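Local coordinates for protein dihydrodipicolinate synthase (Rhodopseudomonas palustris, PDB 3DZ1) that probably acts as a 4-hydroxy-tetrahydrodipicolinate synthase, a pyruvate-using lyase of the lysine biosynthesis pathway built on a TIM barrel, at residues F204-M209 and N243-H248; E208-A213 and G236-A241. One frame throughout, in Å; residues are numbered along the deposited sequence.

Helices 205-211 and 238-255 meet in both interactions, whose centres are about 8 Å apart, and the chemistry changes from a buried contact to a surface one. Interaction 1 is buried: an aromatic ring lies against a carboxylate and a leucine, with no direct hydrogen bond between the two segments. Interaction 2 lies nearer the surface, where one glutamate and one arginine form a two-pronged salt bridge. The two contacts share E208 and M209 and touch each other, F207 CE1 lying 3.9 Å from R238 NH2. Both also reach a second subunit, whose R253 pairs with D206 and whose E293 pairs with R238.

Interaction 1: F204-M209 and N243-H248; sequences FLDFEM and NLFDAH
The backbones of D206, in the first turn of helix 205-211, and F245, within helix 238-255, come closest here, their CA atoms 6.5 Å apart. F245 fills the gap: with CG anti to the backbone N (chi1 -180°), its ring reaches across to the other helix. D206 lies over one face of it, CB 3.8 Å from the centroid of the F245 ring in a CH-pi contact. Beyond CB the carboxylate turns almost parallel to the ring, the planes 11° apart, so that D206 CG sits 3.6 Å from F245 CE2 and the acid is stacked on the aromatic. L205 adds an oblique apolar touch, its CB 3.9 Å from F245 CE1. No direct hydrogen bond joins the segments, but a water donates to both acids, at 3.0 Å from D206 OD2 and 2.7 Å from D246 OD1, and so bridges two groups of like charge. D206 OD2 also forms a salt bridge with R253 of the second subunit, a positive charge that probably favours the ionised form of this buried acid. D246 is likewise paired with R301 of that subunit. Within the chain, F204 and F207 pack on L176 of helix 176-188, L244 rests on helix 223-234, and F245 touches I252 farther along its own helix, while the side chain of L205 is about 9 Å from that of M217, a predicted pyruvate-binding residue in strand 215-218.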
# COMPACT_ATOMS: atom_id res chain seq x y z
N PHE A 204 6.70 -11.24 -21.24
CA PHE A 204 5.65 -11.73 -22.14
C PHE A 204 5.78 -11.23 -23.58
O PHE A 204 4.81 -11.25 -24.34
CB PHE A 204 4.27 -11.36 -21.61
CG PHE A 204 3.80 -12.25 -20.49
CD1 PHE A 204 4.30 -12.09 -19.20
CD2 PHE A 204 2.92 -13.29 -20.75
CE1 PHE A 204 3.92 -12.96 -18.18
CE2 PHE A 204 2.54 -14.17 -19.73
CZ PHE A 204 3.04 -14.00 -18.44
N LEU A 205 6.98 -10.80 -23.96
CA LEU A 205 7.19 -10.28 -25.31
C LEU A 205 6.73 -11.21 -26.43
O LEU A 205 6.20 -10.75 -27.46
CB LEU A 205 8.66 -9.92 -25.53
CG LEU A 205 8.93 -9.20 -26.85
CD1 LEU A 205 8.12 -7.91 -26.92
CD2 LEU A 205 10.42 -8.90 -26.97
N ASP A 206 6.92 -12.51 -26.25
CA ASP A 206 6.54 -13.46 -27.27
C ASP A 206 5.06 -13.35 -27.64
O ASP A 206 4.72 -13.26 -28.82
CB ASP A 206 6.90 -14.89 -26.84
CG ASP A 206 6.24 -15.31 -25.53
OD1 ASP A 206 5.92 -14.45 -24.69
OD2 ASP A 206 6.07 -16.54 -25.34
N PHE A 207 4.19 -13.32 -26.64
CA PHE A 207 2.77 -13.22 -26.91
C PHE A 207 2.30 -11.79 -27.10
O PHE A 207 1.30 -11.54 -27.78
CB PHE A 207 1.98 -13.91 -25.78
CG PHE A 207 2.07 -15.41 -25.82
CD1 PHE A 207 1.52 -16.12 -26.89
CD2 PHE A 207 2.71 -16.12 -24.81
CE1 PHE A 207 1.62 -17.51 -26.95
CE2 PHE A 207 2.82 -17.50 -24.87
CZ PHE A 207 2.27 -18.20 -25.94
N GLU A 208 3.02 -10.83 -26.52
CA GLU A 208 2.64 -9.43 -26.68
C GLU A 208 2.72 -9.04 -28.15
O GLU A 208 1.90 -8.27 -28.64
CB GLU A 208 3.55 -8.54 -25.83
CG GLU A 208 3.17 -8.56 -24.36
CD GLU A 208 4.27 -8.03 -23.46
OE1 GLU A 208 3.97 -7.69 -22.30
OE2 GLU A 208 5.43 -7.98 -23.92
N MSE A 209 3.70 -9.58 -28.86
CA MSE A 209 3.84 -9.28 -30.28
C MSE A 209 2.65 -9.87 -31.03
O MSE A 209 2.11 -9.24 -31.94
CB MSE A 209 5.15 -9.85 -30.84
CG MSE A 209 6.41 -9.16 -30.34
SE MSE A 209 6.39 -7.21 -30.47
CE MSE A 209 6.14 -7.04 -32.39
N ASN A 243 11.10 -19.95 -30.34
CA ASN A 243 12.29 -20.73 -30.03
C ASN A 243 13.38 -19.82 -29.48
O ASN A 243 14.03 -20.15 -28.48
CB ASN A 243 12.81 -21.46 -31.27
CG ASN A 243 11.95 -22.64 -31.67
OD1 ASN A 243 11.10 -23.09 -30.90
ND2 ASN A 243 12.17 -23.14 -32.88
N LEU A 244 13.57 -18.68 -30.13
CA LEU A 244 14.58 -17.72 -29.71
C LEU A 244 14.21 -17.10 -28.37
O LEU A 244 15.06 -16.94 -27.49
CB LEU A 244 14.74 -16.62 -30.76
CG LEU A 244 15.76 -15.52 -30.45
CD1 LEU A 244 17.13 -16.14 -30.18
CD2 LEU A 244 15.82 -14.54 -31.61
N PHE A 245 12.94 -16.75 -28.21
CA PHE A 245 12.48 -16.16 -26.96
C PHE A 245 12.73 -17.16 -25.82
O PHE A 245 13.32 -16.81 -24.80
CB PHE A 245 10.99 -15.81 -27.03
CG PHE A 245 10.46 -15.19 -25.78
CD1 PHE A 245 10.68 -13.84 -25.49
CD2 PHE A 245 9.75 -15.96 -24.86
CE1 PHE A 245 10.21 -13.28 -24.30
CE2 PHE A 245 9.27 -15.40 -23.67
CZ PHE A 245 9.51 -14.06 -23.40
N ASP A 246 12.28 -18.40 -26.01
CA ASP A 246 12.43 -19.44 -24.99
C ASP A 246 13.88 -19.69 -24.58
O ASP A 246 14.14 -20.08 -23.43
CB ASP A 246 11.83 -20.76 -25.48
CG ASP A 246 10.32 -20.72 -25.53
OD1 ASP A 246 9.73 -19.69 -25.13
OD2 ASP A 246 9.72 -21.72 -25.96
N ALA A 247 14.80 -19.48 -25.51
CA ALA A 247 16.21 -19.67 -25.23
C ALA A 247 16.68 -18.56 -24.29
O ALA A 247 17.59 -18.76 -23.48
CB ALA A 247 17.02 -19.66 -26.53
N HIS A 248 16.06 -17.40 -24.40
CA HIS A 248 16.42 -16.26 -23.56
C HIS A 248 15.59 -16.14 -22.28
O HIS A 248 16.00 -15.48 -21.34
CB HIS A 248 16.31 -14.97 -24.36
CG HIS A 248 17.46 -14.74 -25.28
ND1 HIS A 248 18.59 -14.04 -24.91
CD2 HIS A 248 17.71 -15.21 -26.53
CE1 HIS A 248 19.48 -14.09 -25.88
NE2 HIS A 248 18.97 -14.79 -26.88
O HOH W 1 7.17 -19.26 -25.82

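Interaction 2: E208-A213 and G236-A241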
# COMPACT_ATOMS: atom_id res chain seq x y z
N GLU A 208 3.02 -10.83 -26.52
CA GLU A 208 2.64 -9.43 -26.68
C GLU A 208 2.72 -9.04 -28.15
O GLU A 208 1.90 -8.27 -28.64
CB GLU A 208 3.55 -8.54 -25.83
CG GLU A 208 3.17 -8.56 -24.36
CD GLU A 208 4.27 -8.03 -23.46
OE1 GLU A 208 3.97 -7.69 -22.30
OE2 GLU A 208 5.43 -7.98 -23.92
N MSE A 209 3.70 -9.58 -28.86
CA MSE A 209 3.84 -9.28 -30.28
C MSE A 209 2.65 -9.87 -31.03
O MSE A 209 2.11 -9.24 -31.94
CB MSE A 209 5.15 -9.85 -30.84
CG MSE A 209 6.41 -9.16 -30.34
SE MSE A 209 6.39 -7.21 -30.47
CE MSE A 209 6.14 -7.04 -32.39
N GLU A 210 2.24 -11.07 -30.64
CA GLU A 210 1.10 -11.72 -31.29
C GLU A 210 -0.19 -10.94 -31.06
O GLU A 210 -1.07 -10.89 -31.93
CB GLU A 210 0.95 -13.16 -30.77
CG GLU A 210 2.18 -14.02 -31.02
CD GLU A 210 1.98 -15.49 -30.67
OE1 GLU A 210 0.90 -15.83 -30.14
OE2 GLU A 210 2.90 -16.29 -30.93
N ARG A 211 -0.32 -10.33 -29.89
CA ARG A 211 -1.51 -9.55 -29.57
C ARG A 211 -1.60 -8.26 -30.39
O ARG A 211 -2.68 -7.68 -30.52
CB ARG A 211 -1.55 -9.19 -28.09
CG ARG A 211 -1.71 -10.38 -27.16
CD ARG A 211 -2.98 -11.14 -27.47
NE ARG A 211 -3.20 -12.22 -26.51
CZ ARG A 211 -4.26 -12.32 -25.72
NH1 ARG A 211 -5.21 -11.39 -25.77
NH2 ARG A 211 -4.38 -13.34 -24.88
N GLY A 212 -0.47 -7.81 -30.91
CA GLY A 212 -0.49 -6.60 -31.71
C GLY A 212 0.42 -5.47 -31.27
O GLY A 212 0.30 -4.35 -31.77
N ALA A 213 1.32 -5.75 -30.33
CA ALA A 213 2.24 -4.71 -29.88
C ALA A 213 3.13 -4.35 -31.07
O ALA A 213 3.32 -5.17 -31.97
CB ALA A 213 3.10 -5.22 -28.72
N GLY A 236 5.63 -13.30 -38.79
CA GLY A 236 4.72 -14.42 -38.67
C GLY A 236 5.39 -15.77 -38.46
O GLY A 236 4.75 -16.81 -38.54
N GLN A 237 6.70 -15.75 -38.20
CA GLN A 237 7.46 -16.97 -37.96
C GLN A 237 7.31 -17.32 -36.48
O GLN A 237 8.26 -17.19 -35.71
CB GLN A 237 8.93 -16.74 -38.30
CG GLN A 237 9.23 -16.62 -39.79
CD GLN A 237 8.83 -17.87 -40.56
OE1 GLN A 237 8.92 -18.99 -40.05
NE2 GLN A 237 8.39 -17.70 -41.80
N ARG A 238 6.12 -17.78 -36.11
CA ARG A 238 5.81 -18.12 -34.73
C ARG A 238 6.79 -19.06 -34.03
O ARG A 238 7.26 -18.75 -32.93
CB ARG A 238 4.40 -18.70 -34.63
CG ARG A 238 3.79 -18.54 -33.23
CD ARG A 238 2.42 -19.19 -33.09
NE ARG A 238 1.75 -18.74 -31.87
CZ ARG A 238 0.63 -19.27 -31.38
NH1 ARG A 238 0.04 -20.28 -32.01
NH2 ARG A 238 0.09 -18.78 -30.27
N ASP A 239 7.08 -20.20 -34.64
CA ASP A 239 7.99 -21.15 -34.02
C ASP A 239 9.39 -20.58 -33.84
O ASP A 239 10.00 -20.76 -32.79
CB ASP A 239 8.06 -22.46 -34.82
CG ASP A 239 6.74 -23.23 -34.79
OD1 ASP A 239 5.91 -22.96 -33.89
OD2 ASP A 239 6.54 -24.11 -35.65
N LEU A 240 9.91 -19.91 -34.86
CA LEU A 240 11.25 -19.34 -34.77
C LEU A 240 11.29 -18.27 -33.69
O LEU A 240 12.24 -18.20 -32.91
CB LEU A 240 11.67 -18.73 -36.11
CG LEU A 240 11.82 -19.72 -37.27
CD1 LEU A 240 12.33 -18.99 -38.51
CD2 LEU A 240 12.79 -20.82 -36.88
N ALA A 241 10.27 -17.43 -33.66
CA ALA A 241 10.19 -16.36 -32.67
C ALA A 241 10.17 -16.95 -31.26
O ALA A 241 10.94 -16.52 -30.40
CB ALA A 241 8.94 -15.52 -32.91
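R238 and E210 are the two residues that touch here, and the arginine can be followed outward from its helix. Its CB leaves the first turn of helix 238-255 without heading straight for the other segment; CG, anti to the backbone N, begins an extended run that brings the tip there. R238 CG passes 3.3 Å from E210 OE2, and CD follows at 3.6 Å from the same E210 oxygen, so the aliphatic part of the chain skirts the carboxylate before the charged end arrives. R238 NE then donates to E210 OE2 over 2.9 Å, nearly straight at 162°. This oxygen lies close to the guanidinium plane, yet the N-H reaches it from above the carboxylate plane. The chain of E210, extended beyond CG, crosses that of R238 at about a right angle. The meeting joins the C-terminal end of a helix of the (βα)8 barrel to the start of the first helix after the barrel's last one: helix 205-211, which runs between strands 195-198 and 215-218, finishes in a Schellman motif at G212, and helix 223-234, the last of the barrel, finishes in another at G236, just before Q237, at the N-cap position of helix 238-255. Past CZ, R238 NH2 donates to E210 OE1 over 3.1 Å on the syn side, more bent at 139°. NE and NH2 thus hold the acid side-on, one oxygen each, although the two flat groups are turned 53° apart, and that twist fits one bond being straighter than the other. NH2 also forms a salt bridge with E293 of the second subunit, whose Y297 makes a cation-pi contact with the arginine. E210 OE2 also accepts a hydrogen bond from H242 NE2, one turn along helix 238-255 from R238, so two donors share this oxygen.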